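Local structure of halohydrin epoxidase A (Corynebacterium sp., 4Z9F) at residues C[7-12]-C[42-47]; C[20-25]-C[49-54]; C[64-67]-C[72-75]. The protein probably catalyses the reversible loss of hydrogen halide from vicinal halohydrins to give epoxides. The protein carries 1 engineered substitution. One frame throughout, in Å; residues are numbered along the deposited sequence.

Contact 1: residues C[7-12]-C[42-47]; sequences THARHF and QRFESE
The Phe44 ring reaches from helix 38-47 to the loop at 7-12, where it meets Ala9 and the aliphatic part of Arg10. With CG anti to the backbone N (chi1 -176°), the ring puts CZ 4.2 Å from Ala9 CB and CE2 4.2 Å from Arg10 CG. Both carbons meet the ring obliquely. Arg10 and Phe44 run past one another in opposite directions, with the guanidinium and ring planes 50° apart.

Farther out, the two guanidinium groups lie at only 21° to each other. Arg43 NH1 sits over one face of the Arg10 group, 3.5 Å from Arg10 NH2, with no hydrogen bond between them. The like charges are probably offset, since each arginine has an acid of its own: Arg10 NH1 forms a salt bridge with Glu40, and Arg43 NH2 lies 2.8 Å from Glu47 OE1. That oxygen is well out of the Arg43 plane, which makes the latter a purely charge-based bridge.

The type I turn His8 to His11 places Ala9 facing the helix and lets the bent Arg10 chain reach across. This loop joins strand 3-6 to helix 14-23, at the end of the first strand of the Rossmann-type sheet, while Ala9 and Phe44 both also touch Cys30 of the neighbouring strand 27-30.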
ATOM      1  N   THR C   7      -0.229 -22.377 -17.351  1.00 20.37           N
ATOM      2  CA  THR C   7      -1.638 -22.712 -17.379  1.00 23.17           C
ATOM      3  C   THR C   7      -2.377 -21.773 -18.336  1.00 24.25           C
ATOM      4  O   THR C   7      -1.870 -20.714 -18.720  1.00 21.43           O
ATOM      5  CB  THR C   7      -2.240 -22.636 -15.981  1.00 26.82           C
ATOM      6  OG1 THR C   7      -2.077 -21.307 -15.474  1.00 21.82           O
ATOM      7  CG2 THR C   7      -1.535 -23.614 -15.057  1.00 24.25           C
ATOM      8  N   HIS C   8      -3.576 -22.194 -18.729  1.00 25.78           N
ATOM      9  CA  HIS C   8      -4.447 -21.431 -19.637  1.00 28.52           C
ATOM     10  C   HIS C   8      -3.650 -20.815 -20.784  1.00 25.44           C
ATOM     11  O   HIS C   8      -3.710 -19.612 -21.052  1.00 26.50           O
ATOM     12  CB  HIS C   8      -5.222 -20.371 -18.858  1.00 23.78           C
ATOM     13  CG  HIS C   8      -6.127 -20.940 -17.812  1.00 26.44           C
ATOM     14  ND1 HIS C   8      -7.320 -21.560 -18.117  1.00 23.34           N
ATOM     15  CD2 HIS C   8      -6.021 -20.972 -16.463  1.00 27.01           C
ATOM     16  CE1 HIS C   8      -7.909 -21.949 -17.002  1.00 23.97           C
ATOM     17  NE2 HIS C   8      -7.144 -21.602 -15.983  1.00 26.45           N
ATOM     18  N   ALA C   9      -2.892 -21.678 -21.479  1.00 22.62           N
ATOM     19  CA  ALA C   9      -1.838 -21.225 -22.379  1.00 22.74           C
ATOM     20  C   ALA C   9      -2.350 -20.413 -23.561  1.00 22.88           C
ATOM     21  O   ALA C   9      -1.558 -19.711 -24.202  1.00 24.15           O
ATOM     22  CB  ALA C   9      -1.039 -22.425 -22.897  1.00 23.71           C
ATOM     23  N   ARG C  10      -3.636 -20.484 -23.879  1.00 21.51           N
ATOM     24  CA  ARG C  10      -4.160 -19.762 -25.032  1.00 26.51           C
ATOM     25  C   ARG C  10      -4.783 -18.423 -24.658  1.00 28.70           C
ATOM     26  O   ARG C  10      -5.328 -17.738 -25.531  1.00 27.41           O
ATOM     27  CB  ARG C  10      -5.172 -20.637 -25.769  1.00 28.39           C
ATOM     28  CG  ARG C  10      -4.546 -21.947 -26.236  1.00 31.42           C
ATOM     29  CD  ARG C  10      -5.565 -22.883 -26.820  1.00 36.92           C
ATOM     30  NE  ARG C  10      -5.956 -22.492 -28.165  1.00 45.30           N
ATOM     31  CZ  ARG C  10      -6.704 -23.245 -28.964  1.00 48.84           C
ATOM     32  NH1 ARG C  10      -7.131 -24.429 -28.541  1.00 48.13           N
ATOM     33  NH2 ARG C  10      -7.019 -22.818 -30.180  1.00 49.48           N
ATOM     34  N   HIS C  11      -4.692 -18.023 -23.392  1.00 23.44           N
ATOM     35  CA  HIS C  11      -5.452 -16.892 -22.890  1.00 22.94           C
ATOM     36  C   HIS C  11      -4.552 -15.968 -22.082  1.00 27.16           C
ATOM     37  O   HIS C  11      -3.447 -16.346 -21.677  1.00 25.69           O
ATOM     38  CB  HIS C  11      -6.623 -17.373 -22.033  1.00 24.12           C
ATOM     39  CG  HIS C  11      -7.564 -18.274 -22.768  1.00 24.49           C
ATOM     40  ND1 HIS C  11      -8.592 -17.795 -23.549  1.00 25.76           N
ATOM     41  CD2 HIS C  11      -7.616 -19.624 -22.861  1.00 26.64           C
ATOM     42  CE1 HIS C  11      -9.243 -18.812 -24.087  1.00 28.11           C
ATOM     43  NE2 HIS C  11      -8.674 -19.933 -23.682  1.00 28.93           N
ATOM     44  N   PHE C  12      -5.040 -14.736 -21.874  1.00 24.42           N
ATOM     45  CA  PHE C  12      -4.386 -13.772 -20.989  1.00 22.90           C
ATOM     46  C   PHE C  12      -2.892 -13.646 -21.306  1.00 23.10           C
ATOM     47  O   PHE C  12      -2.509 -13.312 -22.433  1.00 22.79           O
ATOM     48  CB  PHE C  12      -4.627 -14.200 -19.534  1.00 25.25           C
ATOM     49  CG  PHE C  12      -4.570 -13.076 -18.525  1.00 24.10           C
ATOM     50  CD1 PHE C  12      -4.566 -11.745 -18.921  1.00 21.48           C
ATOM     51  CD2 PHE C  12      -4.515 -13.363 -17.170  1.00 19.62           C
ATOM     52  CE1 PHE C  12      -4.517 -10.727 -17.978  1.00 23.84           C
ATOM     53  CE2 PHE C  12      -4.466 -12.352 -16.226  1.00 21.19           C
ATOM     54  CZ  PHE C  12      -4.463 -11.027 -16.630  1.00 23.17           C
ATOM     55  N   GLN C  42      -2.878 -31.616 -30.521  1.00 40.91           N
ATOM     56  CA  GLN C  42      -1.988 -31.818 -31.666  1.00 39.29           C
ATOM     57  C   GLN C  42      -1.746 -30.516 -32.415  1.00 40.37           C
ATOM     58  O   GLN C  42      -0.600 -30.166 -32.728  1.00 40.37           O
ATOM     59  CB  GLN C  42      -2.579 -32.878 -32.603  1.00 43.45           C
ATOM     60  CG  GLN C  42      -2.251 -32.760 -34.106  1.00 42.54           C
ATOM     61  CD  GLN C  42      -0.762 -32.589 -34.474  1.00 54.99           C
ATOM     62  OE1 GLN C  42       0.138 -32.781 -33.645  1.00 52.80           O
ATOM     63  NE2 GLN C  42      -0.506 -32.222 -35.736  1.00 56.12           N
ATOM     64  N   ARG C  43      -2.819 -29.789 -32.721  1.00 42.29           N
ATOM     65  CA  ARG C  43      -2.668 -28.554 -33.479  1.00 43.43           C
ATOM     66  C   ARG C  43      -1.805 -27.547 -32.726  1.00 43.70           C
ATOM     67  O   ARG C  43      -0.943 -26.890 -33.322  1.00 42.12           O
ATOM     68  CB  ARG C  43      -4.045 -27.974 -33.795  1.00 46.03           C
ATOM     69  CG  ARG C  43      -4.001 -26.619 -34.458  1.00 48.91           C
ATOM     70  CD  ARG C  43      -5.347 -25.934 -34.348  1.00 52.82           C
ATOM     71  NE  ARG C  43      -5.210 -24.487 -34.448  1.00 59.82           N
ATOM     72  CZ  ARG C  43      -4.840 -23.711 -33.433  1.00 60.65           C
ATOM     73  NH1 ARG C  43      -4.563 -24.249 -32.248  1.00 56.95           N
ATOM     74  NH2 ARG C  43      -4.741 -22.397 -33.600  1.00 61.48           N
ATOM     75  N   PHE C  44      -2.001 -27.434 -31.406  1.00 42.84           N
ATOM     76  CA  PHE C  44      -1.197 -26.511 -30.609  1.00 39.40           C
ATOM     77  C   PHE C  44       0.280 -26.885 -30.658  1.00 38.24           C
ATOM     78  O   PHE C  44       1.139 -26.032 -30.915  1.00 33.95           O
ATOM     79  CB  PHE C  44      -1.699 -26.484 -29.163  1.00 40.41           C
ATOM     80  CG  PHE C  44      -0.980 -25.488 -28.290  1.00 38.81           C
ATOM     81  CD1 PHE C  44       0.155 -25.854 -27.580  1.00 32.31           C
ATOM     82  CD2 PHE C  44      -1.439 -24.183 -28.183  1.00 36.28           C
ATOM     83  CE1 PHE C  44       0.819 -24.945 -26.784  1.00 35.52           C
ATOM     84  CE2 PHE C  44      -0.775 -23.267 -27.385  1.00 36.51           C
ATOM     85  CZ  PHE C  44       0.354 -23.652 -26.685  1.00 31.56           C
ATOM     86  N   GLU C  45       0.596 -28.161 -30.404  1.00 38.94           N
ATOM     87  CA  GLU C  45       1.988 -28.593 -30.466  1.00 39.80           C
ATOM     88  C   GLU C  45       2.563 -28.400 -31.859  1.00 36.64           C
ATOM     89  O   GLU C  45       3.770 -28.187 -32.008  1.00 35.55           O
ATOM     90  CB  GLU C  45       2.111 -30.058 -30.041  1.00 37.76           C
ATOM     91  CG  GLU C  45       1.609 -30.370 -28.633  1.00 34.31           C
ATOM     92  CD  GLU C  45       2.069 -31.734 -28.155  1.00 40.39           C
ATOM     93  OE1 GLU C  45       1.947 -32.026 -26.942  1.00 32.00           O
ATOM     94  OE2 GLU C  45       2.567 -32.516 -28.998  1.00 43.14           O
ATOM     95  N   SER C  46       1.706 -28.460 -32.884  1.00 40.90           N
ATOM     96  CA  SER C  46       2.127 -28.215 -34.260  1.00 40.62           C
ATOM     97  C   SER C  46       2.459 -26.743 -34.496  1.00 43.20           C
ATOM     98  O   SER C  46       3.511 -26.414 -35.058  1.00 40.24           O
ATOM     99  CB  SER C  46       1.025 -28.683 -35.214  1.00 44.25           C
ATOM    100  OG  SER C  46       1.239 -28.210 -36.528  1.00 48.92           O
ATOM    101  N   GLU C  47       1.573 -25.839 -34.072  1.00 41.38           N
ATOM    102  CA  GLU C  47       1.809 -24.414 -34.289  1.00 42.21           C
ATOM    103  C   GLU C  47       2.886 -23.841 -33.375  1.00 42.11           C
ATOM    104  O   GLU C  47       3.475 -22.807 -33.711  1.00 40.50           O
ATOM    105  CB  GLU C  47       0.514 -23.632 -34.098  1.00 44.72           C
ATOM    106  CG  GLU C  47      -0.483 -23.819 -35.221  1.00 51.28           C
ATOM    107  CD  GLU C  47      -1.692 -22.931 -35.055  1.00 57.96           C
ATOM    108  OE1 GLU C  47      -1.975 -22.541 -33.903  1.00 57.63           O
ATOM    109  OE2 GLU C  47      -2.356 -22.619 -36.068  1.00 63.71           O
TER

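Contact 2: residues C[20-25]-C[49-54]; sequences ALTRDG and PGTVAL
Thr22, on the last turn of helix 14-23, meets the loop that leads into strand 52-53 with both branches of its side chain. Its CG2 methyl stands anti to the backbone N and comes 3.9 Å from Pro49 O, a van der Waals contact of a methyl with a carbonyl oxygen, not a hydrogen bond. The hydroxyl branch takes the other position, beside the backbone N (chi1 -69°), and Thr22 OG1 lies 4.1 Å from Thr51 CG2. No hydrogen bond crosses here: Thr22 OG1 is bonded to Val18 O, one turn back in its own helix.

Thr51 adopts a different rotamer. At chi1 71° its OG1 lies between the backbone N and the carbonyl carbon, where it bonds to Asn48 O, and its methyl is left beside the N to meet the Thr22 hydroxyl. The two side chains cross at about a right angle. Each hydroxyl is thus bonded to a backbone carbonyl shortly before its own segment, and what remains between the threonines is a methyl against an oxygen.

Both segments belong to the first part of a Rossmann-type fold, in which helix 14-23 follows the first strand and strand 52-53 is the edge of the parallel sheet within this chain. Thr22 also touches Val28 of strand 27-30, while Val52 bonds through its backbone to that same strand.

The backbones stay apart. The closest CA atoms, those of Thr22 and Gly50, are 7.0 Å from each other, and Gly50 has a positive phi. A second glycine, Gly25, closes the helix: its phi of 104° and two bonds back into the last turn define a Schellman motif, with Gly25 N bonded to Thr22 O at 3.1 Å.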
ATOM      1  N   ALA C  20       7.935 -16.491 -24.962  1.00 20.64           N
ATOM      2  CA  ALA C  20       9.187 -15.983 -24.411  1.00 22.08           C
ATOM      3  C   ALA C  20      10.033 -17.103 -23.814  1.00 20.29           C
ATOM      4  O   ALA C  20      11.251 -17.138 -24.010  1.00 23.39           O
ATOM      5  CB  ALA C  20       8.905 -14.919 -23.357  1.00 26.44           C
ATOM      6  N   LEU C  21       9.405 -18.014 -23.077  1.00 26.02           N
ATOM      7  CA  LEU C  21      10.150 -19.107 -22.461  1.00 21.05           C
ATOM      8  C   LEU C  21      10.703 -20.059 -23.515  1.00 25.15           C
ATOM      9  O   LEU C  21      11.827 -20.555 -23.375  1.00 26.00           O
ATOM     10  CB  LEU C  21       9.251 -19.840 -21.468  1.00 19.19           C
ATOM     11  CG  LEU C  21       8.835 -18.978 -20.264  1.00 15.49           C
ATOM     12  CD1 LEU C  21       7.632 -19.567 -19.555  1.00 24.47           C
ATOM     13  CD2 LEU C  21      10.019 -18.871 -19.332  1.00 21.48           C
ATOM     14  N   THR C  22       9.933 -20.319 -24.580  1.00 21.96           N
ATOM     15  CA  THR C  22      10.420 -21.184 -25.653  1.00 26.24           C
ATOM     16  C   THR C  22      11.652 -20.577 -26.321  1.00 25.96           C
ATOM     17  O   THR C  22      12.663 -21.258 -26.529  1.00 28.39           O
ATOM     18  CB  THR C  22       9.311 -21.436 -26.687  1.00 21.87           C
ATOM     19  OG1 THR C  22       8.275 -22.247 -26.117  1.00 29.31           O
ATOM     20  CG2 THR C  22       9.874 -22.145 -27.907  1.00 29.83           C
ATOM     21  N   ARG C  23      11.595 -19.280 -26.644  1.00 29.51           N
ATOM     22  CA  ARG C  23      12.746 -18.611 -27.231  1.00 24.86           C
ATOM     23  C   ARG C  23      13.907 -18.518 -26.249  1.00 27.54           C
ATOM     24  O   ARG C  23      15.061 -18.404 -26.677  1.00 31.12           O
ATOM     25  CB  ARG C  23      12.335 -17.222 -27.745  1.00 33.40           C
ATOM     26  CG  ARG C  23      13.451 -16.215 -27.920  1.00 34.43           C
ATOM     27  CD  ARG C  23      13.050 -15.073 -28.856  1.00 43.67           C
ATOM     28  NE  ARG C  23      12.035 -14.209 -28.249  1.00 54.09           N
ATOM     29  CZ  ARG C  23      12.295 -13.113 -27.536  1.00 50.96           C
ATOM     30  NH1 ARG C  23      13.553 -12.731 -27.326  1.00 46.64           N
ATOM     31  NH2 ARG C  23      11.289 -12.396 -27.022  1.00 47.41           N
ATOM     32  N   ASP C  24      13.639 -18.601 -24.951  1.00 25.56           N
ATOM     33  CA  ASP C  24      14.686 -18.548 -23.944  1.00 29.09           C
ATOM     34  C   ASP C  24      15.292 -19.917 -23.656  1.00 30.00           C
ATOM     35  O   ASP C  24      16.148 -20.028 -22.771  1.00 29.40           O
ATOM     36  CB  ASP C  24      14.130 -17.936 -22.651  1.00 28.37           C
ATOM     37  CG  ASP C  24      15.223 -17.477 -21.698  1.00 30.29           C
ATOM     38  OD1 ASP C  24      14.990 -17.521 -20.469  1.00 31.00           O
ATOM     39  OD2 ASP C  24      16.307 -17.064 -22.174  1.00 29.56           O
ATOM     40  N   GLY C  25      14.861 -20.958 -24.365  1.00 29.48           N
ATOM     41  CA  GLY C  25      15.463 -22.267 -24.240  1.00 24.87           C
ATOM     42  C   GLY C  25      14.689 -23.289 -23.442  1.00 31.14           C
ATOM     43  O   GLY C  25      15.200 -24.397 -23.238  1.00 30.77           O
ATOM     44  N   PRO C  49       6.193 -25.134 -31.969  1.00 36.80           N
ATOM     45  CA  PRO C  49       7.224 -26.173 -31.877  1.00 41.87           C
ATOM     46  C   PRO C  49       7.982 -26.071 -30.566  1.00 35.70           C
ATOM     47  O   PRO C  49       8.388 -24.986 -30.145  1.00 38.49           O
ATOM     48  CB  PRO C  49       8.130 -25.881 -33.083  1.00 36.59           C
ATOM     49  CG  PRO C  49       7.889 -24.434 -33.399  1.00 40.51           C
ATOM     50  CD  PRO C  49       6.439 -24.205 -33.086  1.00 42.77           C
ATOM     51  N   GLY C  50       8.163 -27.222 -29.915  1.00 35.24           N
ATOM     52  CA  GLY C  50       8.830 -27.315 -28.639  1.00 32.50           C
ATOM     53  C   GLY C  50       7.893 -27.608 -27.483  1.00 35.44           C
ATOM     54  O   GLY C  50       8.297 -28.282 -26.529  1.00 34.92           O
ATOM     55  N   THR C  51       6.653 -27.137 -27.559  1.00 28.80           N
ATOM     56  CA  THR C  51       5.750 -27.241 -26.424  1.00 30.31           C
ATOM     57  C   THR C  51       5.139 -28.636 -26.319  1.00 31.78           C
ATOM     58  O   THR C  51       5.132 -29.426 -27.268  1.00 32.37           O
ATOM     59  CB  THR C  51       4.624 -26.212 -26.523  1.00 29.47           C
ATOM     60  OG1 THR C  51       3.735 -26.584 -27.585  1.00 33.49           O
ATOM     61  CG2 THR C  51       5.186 -24.804 -26.782  1.00 28.39           C
ATOM     62  N   VAL C  52       4.622 -28.928 -25.129  1.00 27.31           N
ATOM     63  CA  VAL C  52       3.841 -30.124 -24.852  1.00 26.60           C
ATOM     64  C   VAL C  52       2.472 -29.671 -24.367  1.00 31.58           C
ATOM     65  O   VAL C  52       2.377 -28.807 -23.485  1.00 28.67           O
ATOM     66  CB  VAL C  52       4.526 -31.015 -23.799  1.00 27.53           C
ATOM     67  CG1 VAL C  52       3.562 -32.074 -23.281  1.00 27.50           C
ATOM     68  CG2 VAL C  52       5.786 -31.646 -24.360  1.00 28.74           C
ATOM     69  N   ALA C  53       1.417 -30.232 -24.950  1.00 29.91           N
ATOM     70  CA  ALA C  53       0.050 -29.938 -24.543  1.00 30.11           C
ATOM     71  C   ALA C  53      -0.439 -31.035 -23.609  1.00 36.30           C
ATOM     72  O   ALA C  53      -0.564 -32.193 -24.020  1.00 32.19           O
ATOM     73  CB  ALA C  53      -0.876 -29.817 -25.755  1.00 31.23           C
ATOM     74  N   LEU C  54      -0.714 -30.666 -22.358  1.00 33.70           N
ATOM     75  CA  LEU C  54      -1.239 -31.599 -21.372  1.00 34.57           C
ATOM     76  C   LEU C  54      -2.723 -31.838 -21.581  1.00 36.81           C
ATOM     77  O   LEU C  54      -3.469 -30.924 -21.941  1.00 30.92           O
ATOM     78  CB  LEU C  54      -1.043 -31.061 -19.955  1.00 30.87           C
ATOM     79  CG  LEU C  54       0.369 -30.845 -19.456  1.00 27.22           C
ATOM     80  CD1 LEU C  54       0.314 -30.258 -18.047  1.00 26.46           C
ATOM     81  CD2 LEU C  54       1.123 -32.170 -19.484  1.00 32.52           C
TER

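Contact 3: residues C[64-67]-C[72-75]; sequences DATL and AIDT
Ile73 lays its CG1-CD1 arm against two side chains of helix 62-67, Thr66 and Leu67. The arm stands beside the backbone N and continues extended (chi2 171°), which carries CD1 to the methyl side of Thr66: Ile73 CD1 and Thr66 CG2 are 3.9 Å apart. Ile73 CG1 touches both partners, with Leu67 CD1 at 3.8 Å and Thr66 CG2 beside it. Both helix side chains cross the isoleucine at about a right angle, so the contact is made by branches meeting rather than by chains lying alongside.

Leu67 also reaches the backbone next door, with its CD1 4.0 Å from Ala72 CA. Its torsions lie off the staggered values (chi1 -101°, chi2 -9°), consistent with some strain. Thr66 keeps its polar branch apart from this apolar patch: OG1 bonds to Leu62 O in the same helix, while CG2, anti to the backbone N, faces Ile73.

No hydrogen bond links the two segments. Thr66 also touches Ile3 and Leu5 of the adjacent strand 3-6. Helix 62-67 lies between parallel strands 52-53 and 73-79 in a beta-alpha-beta connection that carries the chain back past strand 3-6 to its other side, the Rossmann crossover.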
ATOM      1  N   ASP C  64       2.267 -33.213 -11.604  1.00 26.82           N
ATOM      2  CA  ASP C  64       2.674 -34.591 -11.886  1.00 29.85           C
ATOM      3  C   ASP C  64       2.643 -34.870 -13.387  1.00 30.80           C
ATOM      4  O   ASP C  64       3.554 -35.508 -13.926  1.00 31.18           O
ATOM      5  CB  ASP C  64       1.778 -35.574 -11.128  1.00 30.09           C
ATOM      6  CG  ASP C  64       2.140 -35.689  -9.646  1.00 40.28           C
ATOM      7  OD1 ASP C  64       3.294 -35.388  -9.270  1.00 37.59           O
ATOM      8  OD2 ASP C  64       1.258 -36.091  -8.852  1.00 49.20           O
ATOM      9  N   ALA C  65       1.623 -34.363 -14.086  1.00 28.95           N
ATOM     10  CA  ALA C  65       1.572 -34.522 -15.539  1.00 29.16           C
ATOM     11  C   ALA C  65       2.753 -33.839 -16.217  1.00 29.31           C
ATOM     12  O   ALA C  65       3.339 -34.386 -17.160  1.00 29.50           O
ATOM     13  CB  ALA C  65       0.257 -33.973 -16.087  1.00 28.90           C
ATOM     14  N   THR C  66       3.114 -32.636 -15.760  1.00 29.35           N
ATOM     15  CA  THR C  66       4.299 -31.975 -16.296  1.00 23.74           C
ATOM     16  C   THR C  66       5.543 -32.825 -16.074  1.00 29.51           C
ATOM     17  O   THR C  66       6.428 -32.884 -16.936  1.00 27.12           O
ATOM     18  CB  THR C  66       4.482 -30.601 -15.649  1.00 28.35           C
ATOM     19  OG1 THR C  66       3.276 -29.845 -15.807  1.00 29.09           O
ATOM     20  CG2 THR C  66       5.635 -29.854 -16.300  1.00 21.01           C
ATOM     21  N   LEU C  67       5.623 -33.490 -14.919  1.00 29.70           N
ATOM     22  CA  LEU C  67       6.825 -34.240 -14.574  1.00 29.76           C
ATOM     23  C   LEU C  67       6.956 -35.524 -15.379  1.00 33.03           C
ATOM     24  O   LEU C  67       8.030 -36.142 -15.354  1.00 30.65           O
ATOM     25  CB  LEU C  67       6.848 -34.543 -13.069  1.00 29.00           C
ATOM     26  CG  LEU C  67       7.715 -33.679 -12.132  1.00 33.16           C
ATOM     27  CD1 LEU C  67       8.642 -32.710 -12.859  1.00 31.97           C
ATOM     28  CD2 LEU C  67       6.863 -32.948 -11.121  1.00 31.80           C
ATOM     29  N   ALA C  72      12.632 -32.044 -13.583  1.00 32.42           N
ATOM     30  CA  ALA C  72      12.303 -31.008 -12.610  1.00 28.43           C
ATOM     31  C   ALA C  72      11.660 -29.824 -13.316  1.00 28.09           C
ATOM     32  O   ALA C  72      12.016 -29.504 -14.455  1.00 28.47           O
ATOM     33  CB  ALA C  72      13.547 -30.539 -11.843  1.00 29.93           C
ATOM     34  N   ILE C  73      10.720 -29.178 -12.630  1.00 28.12           N
ATOM     35  CA  ILE C  73      10.087 -27.957 -13.124  1.00 22.32           C
ATOM     36  C   ILE C  73      10.906 -26.765 -12.639  1.00 27.04           C
ATOM     37  O   ILE C  73      11.111 -26.596 -11.432  1.00 27.04           O
ATOM     38  CB  ILE C  73       8.630 -27.851 -12.644  1.00 24.76           C
ATOM     39  CG1 ILE C  73       7.804 -29.026 -13.156  1.00 18.78           C
ATOM     40  CG2 ILE C  73       7.981 -26.539 -13.131  1.00 24.40           C
ATOM     41  CD1 ILE C  73       6.426 -29.084 -12.535  1.00 25.46           C
ATOM     42  N   ASP C  74      11.364 -25.932 -13.577  1.00 21.83           N
ATOM     43  CA  ASP C  74      12.119 -24.729 -13.247  1.00 22.58           C
ATOM     44  C   ASP C  74      11.204 -23.543 -12.950  1.00 21.98           C
ATOM     45  O   ASP C  74      11.487 -22.759 -12.037  1.00 20.79           O
ATOM     46  CB  ASP C  74      13.074 -24.380 -14.401  1.00 23.23           C
ATOM     47  CG  ASP C  74      13.751 -23.014 -14.235  1.00 26.09           C
ATOM     48  OD1 ASP C  74      14.924 -22.972 -13.782  1.00 26.66           O
ATOM     49  OD2 ASP C  74      13.129 -21.976 -14.592  1.00 22.46           O
ATOM     50  N   THR C  75      10.117 -23.402 -13.708  1.00 21.52           N
ATOM     51  CA  THR C  75       9.214 -22.263 -13.589  1.00 23.04           C
ATOM     52  C   THR C  75       7.777 -22.706 -13.816  1.00 22.65           C
ATOM     53  O   THR C  75       7.492 -23.492 -14.729  1.00 20.88           O
ATOM     54  CB  THR C  75       9.582 -21.162 -14.596  1.00 19.65           C
ATOM     55  OG1 THR C  75      10.906 -20.688 -14.324  1.00 23.16           O
ATOM     56  CG2 THR C  75       8.585 -20.004 -14.526  1.00 18.12           C
TER

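In the fold
All three contacts belong to the first part of the Rossmann-type chain. Contact 3 is the more enclosed, whereas contacts 1 and 2 reach the surface through Arg43 and Pro49. Contact 1 combines an apolar centre with charged groups toward the solvent side; contact 2 is the smallest, burying 81 Å², with two threonines and Pro49 making the contacts; contact 3 is apolar and buries 157 Å². Contacts 2 and 3 reach the same parallel sheet, at outermost strand 52-53 and inner strand 73-79, and meet where Leu54 CD1 is 3.7 Å from Thr66 OG1. Helix 38-47 of contact 1 leads into strand 52-53, Glu45 OE1 lying 2.7 Å from Ala53 N, a probable hydrogen bond. Contacts 1 and 3 do not touch.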